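Local coordinates for OxsB protein (Bacillus megaterium, PDB 5UL3) that catalyses the oxidative ring contraction of dAMP to an oxetane aldehyde in oxetanocin A biosynthesis, using cobalamin, a [4Fe-4S] cluster and S-adenosylmethionine, at residues 366-369 with 373-376; 401-406 with 418-423. One frame throughout, in Å; residues are numbered along the deposited sequence. Where two conformers were deposited one is given.

Contact 1 of 2, residues 366-369 with 373-376; sequences IGEL and TEAQ
The carboxylate of E374 is gripped through both oxygens. E374 OE2 takes the backbone N-H of L369, with 2.9 Å between L369 N and the oxygen, nearly straight at 161°, although the donor comes in from well above the carboxylate plane. E374 OE1 accepts from a water 3.1 Å away, and the same water donates to L369 O at 2.7 Å, so the carboxylate is tied to L369 both directly, at its N-H, and through water, at its carbonyl. A weak, long ion pair runs from E374 OE1 to R416 on helix 410-426.

E374 sits in the first turn of helix 374-386, and its side chain turns back over the preceding loop. A chi1 of 54° tucks CG in over the backbone, flanked by N and C, and a further bend at chi2 carries the carboxylate across the chain at 367-369. On the way E374 CG passes 3.4 Å from G367 O, and E374 CD comes within 3.5 Å of E368 CA. A second water links I366 O with E374 O. Farther out, L369 CD1 rests 3.6 Å from T373 OG1, a hydroxyl hydrogen-bonded to the side chain of N371.

The peptide N-H, the water and R416 probably help E374 stay ionised while it fastens the loop to the helix start.

Contact 2 of 2, residues 401-406 with 418-423; sequences DSVYEP and KMWHYC
One hydrogen bond and one apolar contact, both made by the indole of W420, join the chain at 402-403 to helix 410-426, with the S402 side chain about 8 Å from the iron-sulfur cluster. The polar part is the bond from W420 NE1 to S402 O, 3.0 Å long and practically straight at 175°. The carbonyl oxygen lies in the indole plane, at the ring edge, whereas seen from the carbonyl the donor stands well above its plane. R416, one turn earlier on the same helix, gives S402 O a second hydrogen bond.

The apolar part falls on the ring faces. V403 CG2 lies above one face, just outside the CE2-CZ2 side, 3.6 Å from W420 CZ2, and the two side chains cross at about a right angle. A chi1 of -173° sends CG1 of V403 trans to N and leaves CG2 to meet the ring. M419 CE of the helix itself sits above the opposite face, toward the rim, 3.4 Å from the plane of the W420 ring. Outside the two segments F396 and L465 also pack on W420.

Between a methyl above each face and an acceptor at its edge, the indole probably has little room to turn; its buried N-H is satisfied by a carbonyl that takes two donors from the helix.

Overall arrangement
Both contacts belong to the partial TIM barrel of the radical SAM domain. Strand 357-360 leads into the loop where contact 1 closes a short loop, with three residues between its segments, at the start of helix 374-386. The chain then runs through that helix and strand 393-398 to contact 2, which closes a wider loop against helix 410-426. The contacts follow in series, neither enclosing the other, yet they touch: I366 CD1 of contact 1 lies 3.3 Å from W420 CZ2 of contact 2, and A375 O is 3.6 Å from M419 CG. Two successive strand-loop-helix units are thus joined on the side of the barrel near the cluster ligand C313.

Contact 1 of 2, residues 366-369 with 373-376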
loop_
_atom_site.group_PDB
_atom_site.type_symbol
_atom_site.label_atom_id
_atom_site.label_comp_id
_atom_site.label_asym_id
_atom_site.label_seq_id
_atom_site.Cartn_x
_atom_site.Cartn_y
_atom_site.Cartn_z
ATOM N N ILE A 366 -11.214 -8.353 3.247
ATOM C CA ILE A 366 -12.407 -9.169 3.495
ATOM C C ILE A 366 -13.553 -8.327 4.049
ATOM O O ILE A 366 -14.687 -8.384 3.550
ATOM C CB ILE A 366 -12.060 -10.334 4.437
ATOM C CG1 ILE A 366 -10.985 -11.208 3.792
ATOM C CG2 ILE A 366 -13.297 -11.157 4.741
ATOM C CD1 ILE A 366 -10.341 -12.118 4.764
ATOM N N GLY A 367 -13.291 -7.540 5.077
ATOM C CA GLY A 367 -14.291 -6.585 5.524
ATOM C C GLY A 367 -15.369 -7.183 6.418
ATOM O O GLY A 367 -15.309 -8.334 6.879
ATOM N N GLU A 368 -16.369 -6.343 6.688
ATOM C CA GLU A 368 -17.513 -6.684 7.527
ATOM C C GLU A 368 -18.684 -5.837 7.064
ATOM O O GLU A 368 -18.544 -4.618 6.924
ATOM C CB GLU A 368 -17.257 -6.417 9.020
ATOM C CG GLU A 368 -16.443 -7.465 9.757
ATOM C CD GLU A 368 -16.543 -7.332 11.275
ATOM O OE1 GLU A 368 -17.583 -6.844 11.771
ATOM O OE2 GLU A 368 -15.579 -7.715 11.976
ATOM N N LEU A 369 -19.820 -6.474 6.838
ATOM C CA LEU A 369 -21.033 -5.777 6.450
ATOM C C LEU A 369 -22.102 -5.931 7.531
ATOM O O LEU A 369 -22.143 -6.955 8.221
ATOM C CB LEU A 369 -21.563 -6.325 5.119
ATOM C CG LEU A 369 -20.609 -6.028 3.964
ATOM C CD1 LEU A 369 -20.951 -6.828 2.719
ATOM C CD2 LEU A 369 -20.603 -4.525 3.674
ATOM N N THR A 373 -22.708 -10.538 4.997
ATOM C CA THR A 373 -22.489 -11.260 3.751
ATOM C C THR A 373 -21.094 -11.027 3.171
ATOM O O THR A 373 -20.876 -11.320 1.990
ATOM C CB THR A 373 -23.541 -10.866 2.707
ATOM O OG1 THR A 373 -23.449 -9.458 2.442
ATOM C CG2 THR A 373 -24.954 -11.199 3.191
ATOM N N GLU A 374 -20.166 -10.491 3.967
ATOM C CA GLU A 374 -18.838 -10.155 3.436
ATOM C C GLU A 374 -18.137 -11.381 2.860
ATOM O O GLU A 374 -17.466 -11.290 1.820
ATOM C CB GLU A 374 -17.980 -9.495 4.527
ATOM C CG GLU A 374 -17.836 -10.289 5.832
ATOM C CD GLU A 374 -18.863 -9.872 6.883
ATOM O OE1 GLU A 374 -18.596 -10.033 8.094
ATOM O OE2 GLU A 374 -19.930 -9.353 6.497
ATOM N N ALA A 375 -18.274 -12.539 3.515
ATOM C CA ALA A 375 -17.612 -13.738 3.003
ATOM C C ALA A 375 -18.190 -14.162 1.657
ATOM O O ALA A 375 -17.444 -14.610 0.775
ATOM C CB ALA A 375 -17.702 -14.879 4.014
ATOM N N GLN A 376 -19.514 -14.013 1.466
ATOM C CA GLN A 376 -20.093 -14.380 0.179
ATOM C C GLN A 376 -19.654 -13.421 -0.920
ATOM O O GLN A 376 -19.501 -13.830 -2.073
ATOM C CB GLN A 376 -21.623 -14.430 0.270
ATOM C CG GLN A 376 -22.271 -15.023 -0.985
ATOM C CD GLN A 376 -21.799 -16.444 -1.250
ATOM O OE1 GLN A 376 -21.750 -17.271 -0.337
ATOM N NE2 GLN A 376 -21.426 -16.730 -2.494
HETATM O O HOH W 1 -16.325 -8.871 1.231
HETATM O O HOH W 2 -20.682 -8.527 9.808
#

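Contact 2 of 2, residues 401-406 with 418-423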
loop_
_atom_site.group_PDB
_atom_site.type_symbol
_atom_site.label_atom_id
_atom_site.label_comp_id
_atom_site.label_asym_id
_atom_site.label_seq_id
_atom_site.Cartn_x
_atom_site.Cartn_y
_atom_site.Cartn_z
ATOM N N ASP A 401 -8.288 -12.278 13.023
ATOM C CA ASP A 401 -9.681 -12.646 13.278
ATOM C C ASP A 401 -10.560 -12.571 12.036
ATOM O O ASP A 401 -11.762 -12.853 12.123
ATOM C CB ASP A 401 -10.275 -11.797 14.418
ATOM C CG ASP A 401 -10.038 -10.300 14.252
ATOM O OD1 ASP A 401 -8.877 -9.874 14.070
ATOM O OD2 ASP A 401 -11.017 -9.542 14.372
ATOM N N SER A 402 -10.009 -12.190 10.882
ATOM C CA SER A 402 -10.709 -12.435 9.630
ATOM C C SER A 402 -10.558 -13.878 9.172
ATOM O O SER A 402 -11.207 -14.276 8.203
ATOM C CB SER A 402 -10.208 -11.500 8.522
ATOM O OG SER A 402 -10.462 -10.143 8.824
ATOM N N VAL A 403 -9.708 -14.653 9.838
ATOM C CA VAL A 403 -9.546 -16.075 9.560
ATOM C C VAL A 403 -10.284 -16.914 10.595
ATOM O O VAL A 403 -11.079 -17.788 10.248
ATOM C CB VAL A 403 -8.047 -16.458 9.542
ATOM C CG1 VAL A 403 -7.870 -17.908 9.075
ATOM C CG2 VAL A 403 -7.240 -15.504 8.659
ATOM N N TYR A 404 -10.012 -16.644 11.870
ATOM C CA TYR A 404 -10.493 -17.456 12.981
ATOM C C TYR A 404 -10.938 -16.548 14.118
ATOM O O TYR A 404 -10.166 -15.707 14.588
ATOM C CB TYR A 404 -9.380 -18.405 13.450
ATOM C CG TYR A 404 -9.635 -19.092 14.777
ATOM C CD1 TYR A 404 -10.726 -19.943 14.947
ATOM C CD2 TYR A 404 -8.770 -18.900 15.859
ATOM C CE1 TYR A 404 -10.956 -20.580 16.167
ATOM C CE2 TYR A 404 -8.997 -19.537 17.080
ATOM C CZ TYR A 404 -10.092 -20.380 17.216
ATOM O OH TYR A 404 -10.313 -21.019 18.418
ATOM N N GLU A 405 -12.163 -16.740 14.603
ATOM C CA GLU A 405 -12.694 -15.886 15.660
ATOM C C GLU A 405 -13.547 -16.764 16.558
ATOM O O GLU A 405 -14.723 -17.017 16.250
ATOM C CB GLU A 405 -13.509 -14.713 15.125
ATOM C CG GLU A 405 -14.160 -13.890 16.266
ATOM C CD GLU A 405 -13.151 -13.456 17.316
ATOM O OE1 GLU A 405 -12.465 -12.430 17.096
ATOM O OE2 GLU A 405 -13.004 -14.146 18.352
ATOM N N PRO A 406 -12.984 -17.259 17.660
ATOM C CA PRO A 406 -13.751 -18.149 18.548
ATOM C C PRO A 406 -14.916 -17.457 19.243
ATOM O O PRO A 406 -15.786 -18.151 19.785
ATOM C CB PRO A 406 -12.696 -18.631 19.547
ATOM C CG PRO A 406 -11.667 -17.520 19.559
ATOM C CD PRO A 406 -11.602 -17.057 18.127
ATOM N N LYS A 418 -14.030 -21.836 4.231
ATOM C CA LYS A 418 -14.432 -21.998 2.833
ATOM C C LYS A 418 -14.063 -20.773 1.999
ATOM O O LYS A 418 -13.546 -20.902 0.882
ATOM C CB LYS A 418 -15.934 -22.269 2.742
ATOM C CG LYS A 418 -16.448 -22.277 1.306
ATOM C CD LYS A 418 -17.944 -22.651 1.227
ATOM C CE LYS A 418 -18.414 -22.657 -0.231
ATOM N NZ LYS A 418 -19.910 -22.677 -0.365
ATOM N N MET A 419 -14.314 -19.575 2.526
ATOM C CA MET A 419 -13.972 -18.352 1.802
ATOM C C MET A 419 -12.473 -18.269 1.541
ATOM O O MET A 419 -12.036 -17.949 0.425
ATOM C CB MET A 419 -14.444 -17.122 2.592
ATOM C CG MET A 419 -14.225 -15.780 1.865
ATOM S SD MET A 419 -13.938 -14.449 3.063
ATOM C CE MET A 419 -12.319 -14.929 3.639
ATOM N N TRP A 420 -11.663 -18.545 2.565
ATOM C CA TRP A 420 -10.218 -18.517 2.365
ATOM C C TRP A 420 -9.777 -19.561 1.343
ATOM O O TRP A 420 -8.834 -19.324 0.573
ATOM C CB TRP A 420 -9.512 -18.721 3.708
ATOM C CG TRP A 420 -9.399 -17.449 4.489
ATOM C CD1 TRP A 420 -10.257 -16.989 5.476
ATOM C CD2 TRP A 420 -8.392 -16.442 4.333
ATOM N NE1 TRP A 420 -9.823 -15.767 5.941
ATOM C CE2 TRP A 420 -8.681 -15.411 5.258
ATOM C CE3 TRP A 420 -7.265 -16.313 3.503
ATOM C CZ2 TRP A 420 -7.881 -14.272 5.378
ATOM C CZ3 TRP A 420 -6.480 -15.177 3.623
ATOM C CH2 TRP A 420 -6.792 -14.171 4.556
ATOM N N HIS A 421 -10.444 -20.715 1.314
ATOM C CA HIS A 421 -10.126 -21.714 0.297
ATOM C C HIS A 421 -10.407 -21.169 -1.093
ATOM O O HIS A 421 -9.589 -21.333 -2.005
ATOM C CB HIS A 421 -10.915 -23.000 0.537
ATOM C CG HIS A 421 -10.584 -24.100 -0.427
ATOM N ND1 HIS A 421 -11.551 -24.874 -1.032
ATOM C CD2 HIS A 421 -9.394 -24.560 -0.885
ATOM C CE1 HIS A 421 -10.974 -25.757 -1.827
ATOM N NE2 HIS A 421 -9.666 -25.593 -1.752
ATOM N N TYR A 422 -11.555 -20.504 -1.270
ATOM C CA TYR A 422 -11.848 -19.870 -2.552
ATOM C C TYR A 422 -10.788 -18.841 -2.910
ATOM O O TYR A 422 -10.429 -18.703 -4.086
ATOM C CB TYR A 422 -13.232 -19.213 -2.529
ATOM C CG TYR A 422 -14.329 -20.134 -3.032
ATOM C CD1 TYR A 422 -14.941 -21.030 -2.183
ATOM C CD2 TYR A 422 -14.708 -20.133 -4.366
ATOM C CE1 TYR A 422 -15.928 -21.886 -2.633
ATOM C CE2 TYR A 422 -15.699 -20.988 -4.834
ATOM C CZ TYR A 422 -16.304 -21.860 -3.954
ATOM O OH TYR A 422 -17.290 -22.717 -4.384
ATOM N N CYS A 423 -10.298 -18.080 -1.921
ATOM C CA CYS A 423 -9.204 -17.149 -2.197
ATOM C C CYS A 423 -7.979 -17.893 -2.723
ATOM O O CYS A 423 -7.365 -17.481 -3.711
ATOM C CB CYS A 423 -8.835 -16.368 -0.944
ATOM S SG CYS A 423 -10.074 -15.142 -0.498
#